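Local coordinates for Non-structural protein 3 (Porcine deltacoronavirus, PDB 6LN0) that probably acts as a papain-like protease within the viral replicase, in a multidomain protein that also carries a macro domain and binds zinc, at residues P387-W400 with N403-A415. Numbering follows the deposited sequence.
Sequences PTGPAIKFAAAHCW and NGKKTVNGYDTKA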
loop_
_atom_site.group_PDB
_atom_site.type_symbol
_atom_site.label_atom_id
_atom_site.label_comp_id
_atom_site.label_asym_id
_atom_site.label_seq_id
_atom_site.Cartn_x
_atom_site.Cartn_y
_atom_site.Cartn_z
ATOM N N PRO A 387 -1.711 -23.858 41.299
ATOM C CA PRO A 387 -0.287 -23.554 41.228
ATOM C C PRO A 387 0.226 -22.999 42.546
ATOM O O PRO A 387 -0.522 -22.441 43.345
ATOM C CB PRO A 387 -0.233 -22.483 40.137
ATOM C CG PRO A 387 -1.506 -21.710 40.388
ATOM C CD PRO A 387 -2.535 -22.756 40.777
ATOM N N THR A 388 1.539 -23.131 42.741
ATOM C CA THR A 388 2.220 -22.602 43.918
ATOM C C THR A 388 3.267 -21.552 43.566
ATOM O O THR A 388 4.082 -21.190 44.427
ATOM C CB THR A 388 2.883 -23.732 44.711
ATOM O OG1 THR A 388 4.028 -24.197 43.992
ATOM C CG2 THR A 388 1.915 -24.896 44.931
ATOM N N GLY A 389 3.277 -21.066 42.327
ATOM C CA GLY A 389 4.139 -19.980 41.922
ATOM C C GLY A 389 3.434 -19.127 40.888
ATOM O O GLY A 389 2.243 -19.321 40.628
ATOM N N PRO A 390 4.147 -18.189 40.264
ATOM C CA PRO A 390 3.519 -17.322 39.245
ATOM C C PRO A 390 2.836 -18.135 38.156
ATOM O O PRO A 390 3.433 -19.032 37.560
ATOM C CB PRO A 390 4.693 -16.517 38.677
ATOM C CG PRO A 390 5.766 -16.602 39.705
ATOM C CD PRO A 390 5.577 -17.894 40.461
ATOM N N ALA A 391 1.567 -17.831 37.906
ATOM C CA ALA A 391 0.773 -18.624 36.979
ATOM C C ALA A 391 -0.240 -17.732 36.271
ATOM O O ALA A 391 -0.347 -16.528 36.534
ATOM C CB ALA A 391 0.063 -19.774 37.698
ATOM N N ILE A 392 -0.980 -18.340 35.352
ATOM C CA ILE A 392 -2.095 -17.687 34.688
ATOM C C ILE A 392 -3.297 -18.611 34.799
ATOM O O ILE A 392 -3.192 -19.815 34.549
ATOM C CB ILE A 392 -1.780 -17.356 33.211
ATOM C CG1 ILE A 392 -0.678 -16.280 33.132
ATOM C CG2 ILE A 392 -3.017 -16.881 32.526
ATOM C CD1 ILE A 392 -0.296 -15.829 31.701
ATOM N N LYS A 393 -4.423 -18.059 35.212
ATOM C CA LYS A 393 -5.662 -18.813 35.278
ATOM C C LYS A 393 -6.654 -18.246 34.269
ATOM O O LYS A 393 -6.671 -17.039 33.984
ATOM C CB LYS A 393 -6.261 -18.802 36.697
ATOM C CG LYS A 393 -5.436 -19.537 37.764
ATOM C CD LYS A 393 -6.326 -20.183 38.811
ATOM C CE LYS A 393 -5.859 -19.872 40.237
ATOM N NZ LYS A 393 -6.975 -20.000 41.249
ATOM N N PHE A 394 -7.476 -19.147 33.734
ATOM C CA PHE A 394 -8.437 -18.847 32.683
ATOM C C PHE A 394 -9.753 -19.509 33.061
ATOM O O PHE A 394 -9.786 -20.715 33.328
ATOM C CB PHE A 394 -7.924 -19.379 31.343
ATOM C CG PHE A 394 -8.665 -18.866 30.130
ATOM C CD1 PHE A 394 -9.937 -19.325 29.821
ATOM C CD2 PHE A 394 -8.056 -17.970 29.260
ATOM C CE1 PHE A 394 -10.595 -18.877 28.690
ATOM C CE2 PHE A 394 -8.718 -17.509 28.125
ATOM C CZ PHE A 394 -9.985 -17.965 27.844
ATOM N N ALA A 395 -10.829 -18.726 33.098
ATOM C CA ALA A 395 -12.157 -19.277 33.321
ATOM C C ALA A 395 -13.180 -18.230 32.927
ATOM O O ALA A 395 -12.969 -17.037 33.156
ATOM C CB ALA A 395 -12.368 -19.694 34.782
ATOM N N ALA A 396 -14.284 -18.682 32.334
ATOM C CA ALA A 396 -15.388 -17.790 31.979
ATOM C C ALA A 396 -14.920 -16.635 31.089
ATOM O O ALA A 396 -15.322 -15.481 31.279
ATOM C CB ALA A 396 -16.086 -17.260 33.235
ATOM N N ALA A 397 -14.049 -16.942 30.120
ATOM C CA ALA A 397 -13.525 -15.975 29.150
ATOM C C ALA A 397 -12.805 -14.806 29.806
ATOM O O ALA A 397 -12.676 -13.738 29.205
ATOM C CB ALA A 397 -14.631 -15.457 28.225
ATOM N N HIS A 398 -12.350 -14.981 31.042
ATOM C CA HIS A 398 -11.477 -14.027 31.704
ATOM C C HIS A 398 -10.215 -14.778 32.103
ATOM O O HIS A 398 -10.258 -15.983 32.364
ATOM C CB HIS A 398 -12.162 -13.391 32.931
ATOM C CG HIS A 398 -11.348 -12.331 33.614
ATOM N ND1 HIS A 398 -10.954 -11.168 32.986
ATOM C CD2 HIS A 398 -10.873 -12.248 34.883
ATOM C CE1 HIS A 398 -10.264 -10.422 33.832
ATOM N NE2 HIS A 398 -10.198 -11.055 34.990
ATOM N N CYS A 399 -9.087 -14.077 32.112
ATOM C CA CYS A 399 -7.815 -14.684 32.474
ATOM C C CYS A 399 -7.006 -13.661 33.241
ATOM O O CYS A 399 -7.163 -12.451 33.033
ATOM C CB CYS A 399 -7.045 -15.186 31.236
ATOM S SG CYS A 399 -6.497 -13.943 30.108
ATOM N N TRP A 400 -6.146 -14.142 34.134
ATOM C CA TRP A 400 -5.540 -13.203 35.060
ATOM C C TRP A 400 -4.277 -13.822 35.614
ATOM O O TRP A 400 -4.166 -15.049 35.723
ATOM C CB TRP A 400 -6.502 -12.838 36.203
ATOM C CG TRP A 400 -6.789 -13.985 37.135
ATOM C CD1 TRP A 400 -6.060 -14.340 38.226
ATOM C CD2 TRP A 400 -7.873 -14.930 37.052
ATOM N NE1 TRP A 400 -6.617 -15.443 38.836
ATOM C CE2 TRP A 400 -7.731 -15.823 38.138
ATOM C CE3 TRP A 400 -8.953 -15.100 36.179
ATOM C CZ2 TRP A 400 -8.623 -16.868 38.371
ATOM C CZ3 TRP A 400 -9.837 -16.149 36.408
ATOM C CH2 TRP A 400 -9.668 -17.014 37.500
ATOM N N ASN A 403 0.244 -14.774 41.403
ATOM C CA ASN A 403 1.372 -15.371 42.087
ATOM C C ASN A 403 0.864 -16.547 42.914
ATOM O O ASN A 403 -0.328 -16.684 43.171
ATOM C CB ASN A 403 2.080 -14.329 42.955
ATOM C CG ASN A 403 3.568 -14.556 43.047
ATOM O OD1 ASN A 403 4.023 -15.639 43.436
ATOM N ND2 ASN A 403 4.346 -13.529 42.682
ATOM N N GLY A 404 1.771 -17.411 43.327
ATOM C CA GLY A 404 1.349 -18.725 43.811
ATOM C C GLY A 404 0.356 -18.717 44.971
ATOM O O GLY A 404 -0.352 -19.705 45.195
ATOM N N LYS A 405 0.295 -17.628 45.736
ATOM C CA LYS A 405 -0.231 -17.647 47.097
ATOM C C LYS A 405 -1.478 -16.780 47.211
ATOM O O LYS A 405 -1.439 -15.762 47.892
ATOM C CB LYS A 405 0.892 -17.161 48.089
ATOM C CG LYS A 405 2.317 -17.750 47.933
ATOM C CD LYS A 405 2.417 -19.197 47.435
ATOM C CE LYS A 405 1.657 -20.183 48.308
ATOM N NZ LYS A 405 2.311 -20.461 49.603
ATOM N N LYS A 406 -2.600 -17.243 46.656
ATOM C CA LYS A 406 -3.669 -16.325 46.273
ATOM C C LYS A 406 -3.018 -15.231 45.414
ATOM O O LYS A 406 -2.704 -15.508 44.255
ATOM C CB LYS A 406 -4.418 -15.774 47.496
ATOM C CG LYS A 406 -5.151 -16.871 48.330
ATOM C CD LYS A 406 -4.930 -16.724 49.836
ATOM C CE LYS A 406 -3.603 -17.347 50.248
ATOM N NZ LYS A 406 -3.117 -16.789 51.538
ATOM N N THR A 407 -2.782 -14.017 45.941
ATOM C CA THR A 407 -1.989 -12.952 45.274
ATOM C C THR A 407 -2.399 -12.730 43.814
ATOM O O THR A 407 -1.605 -12.880 42.890
ATOM C CB THR A 407 -0.472 -13.238 45.346
ATOM O OG1 THR A 407 -0.178 -14.544 44.783
ATOM C CG2 THR A 407 0.048 -13.172 46.794
ATOM N N VAL A 408 -3.621 -12.242 43.631
ATOM C CA VAL A 408 -4.295 -12.302 42.339
ATOM C C VAL A 408 -4.625 -10.896 41.834
ATOM O O VAL A 408 -4.909 -9.985 42.619
ATOM C CB VAL A 408 -5.574 -13.166 42.451
ATOM C CG1 VAL A 408 -6.393 -13.102 41.214
ATOM C CG2 VAL A 408 -5.246 -14.597 42.787
ATOM N N ASN A 409 -4.599 -10.724 40.502
ATOM C CA ASN A 409 -5.039 -9.497 39.821
ATOM C C ASN A 409 -6.450 -9.594 39.226
ATOM O O ASN A 409 -6.926 -8.628 38.605
ATOM C CB ASN A 409 -4.038 -9.135 38.725
ATOM C CG ASN A 409 -2.697 -8.752 39.287
ATOM O OD1 ASN A 409 -2.248 -9.309 40.289
ATOM N ND2 ASN A 409 -2.063 -7.767 38.672
ATOM N N GLY A 410 -7.117 -10.739 39.398
ATOM C CA GLY A 410 -8.486 -10.975 38.975
ATOM C C GLY A 410 -9.312 -11.653 40.062
ATOM O O GLY A 410 -9.322 -11.198 41.214
ATOM N N TYR A 411 -9.994 -12.752 39.726
ATOM C CA TYR A 411 -10.889 -13.441 40.650
ATOM C C TYR A 411 -10.132 -14.492 41.479
ATOM O O TYR A 411 -8.954 -14.779 41.251
ATOM C CB TYR A 411 -12.047 -14.101 39.886
ATOM C CG TYR A 411 -12.700 -13.218 38.837
ATOM C CD1 TYR A 411 -13.254 -13.765 37.685
ATOM C CD2 TYR A 411 -12.770 -11.833 39.003
ATOM C CE1 TYR A 411 -13.856 -12.954 36.723
ATOM C CE2 TYR A 411 -13.366 -11.016 38.050
ATOM C CZ TYR A 411 -13.909 -11.578 36.915
ATOM O OH TYR A 411 -14.496 -10.760 35.966
ATOM N N ASP A 412 -10.823 -15.074 42.457
ATOM C CA ASP A 412 -10.283 -16.189 43.227
ATOM C C ASP A 412 -11.320 -17.296 43.311
ATOM O O ASP A 412 -11.666 -17.807 44.381
ATOM C CB ASP A 412 -9.818 -15.745 44.613
ATOM C CG ASP A 412 -9.102 -16.857 45.371
ATOM O OD1 ASP A 412 -8.103 -17.400 44.835
ATOM O OD2 ASP A 412 -9.548 -17.185 46.497
ATOM N N THR A 413 -11.863 -17.652 42.157
ATOM C CA THR A 413 -12.687 -18.836 42.054
ATOM C C THR A 413 -11.814 -20.000 41.593
ATOM O O THR A 413 -10.591 -19.878 41.450
ATOM C CB THR A 413 -13.858 -18.591 41.104
ATOM O OG1 THR A 413 -14.470 -19.841 40.762
ATOM C CG2 THR A 413 -13.369 -17.899 39.837
ATOM N N LYS A 414 -12.448 -21.151 41.377
ATOM C CA LYS A 414 -11.758 -22.282 40.780
ATOM C C LYS A 414 -11.650 -22.049 39.281
ATOM O O LYS A 414 -12.631 -21.689 38.618
ATOM C CB LYS A 414 -12.474 -23.605 41.076
ATOM C CG LYS A 414 -13.769 -23.839 40.302
ATOM C CD LYS A 414 -14.012 -25.317 40.019
ATOM C CE LYS A 414 -15.473 -25.673 40.302
ATOM N NZ LYS A 414 -15.781 -27.119 40.130
ATOM N N ALA A 415 -10.444 -22.216 38.759
ATOM C CA ALA A 415 -10.185 -21.951 37.359
ATOM C C ALA A 415 -9.024 -22.823 36.933
ATOM O O ALA A 415 -8.124 -23.111 37.723
ATOM C CB ALA A 415 -9.861 -20.474 37.113
#
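A beta hairpin at the edge of the mixed sheet of what is probably the papain-like protease domain, strands 391-395 and 398-402 joined by a type I' turn, is overlaid by the irregular chain 403-415, which then enters strand 416-423 beside strand 391-395. Trp400 is the main platform, its broad indole able to meet several residues of the loop at once. Its chi1 of 68° sets CG between the backbone N and carbonyl carbon and brings the ring against the backbone of Gly410 and Tyr411. Tyr411 O and Lys393 CB lie on opposite faces of the indole, both near its rim. Val408 CG1 presses on Trp400 CD1 at 3.3 Å. At the six-membered end of the indole, the small methyl of Ala415 fits between Trp400 CH2 and Ala395 CB, its CB 3.5 Å from each. No hydrogen bond joins the two segments. Lys393 CD touches Ala415, while Glu386, just before segment 387-400, takes the ammonium in a salt bridge. Gly404, lacking a side chain, lets its CA approach Thr388 C at 3.4 Å. At the last turn residue, His398 completes an aromatic cluster with Trp400 and Tyr411, its plane inclined at 33° to the phenol, with His398 CD2 over the phenol face, 3.6 Å from Tyr411 CE1.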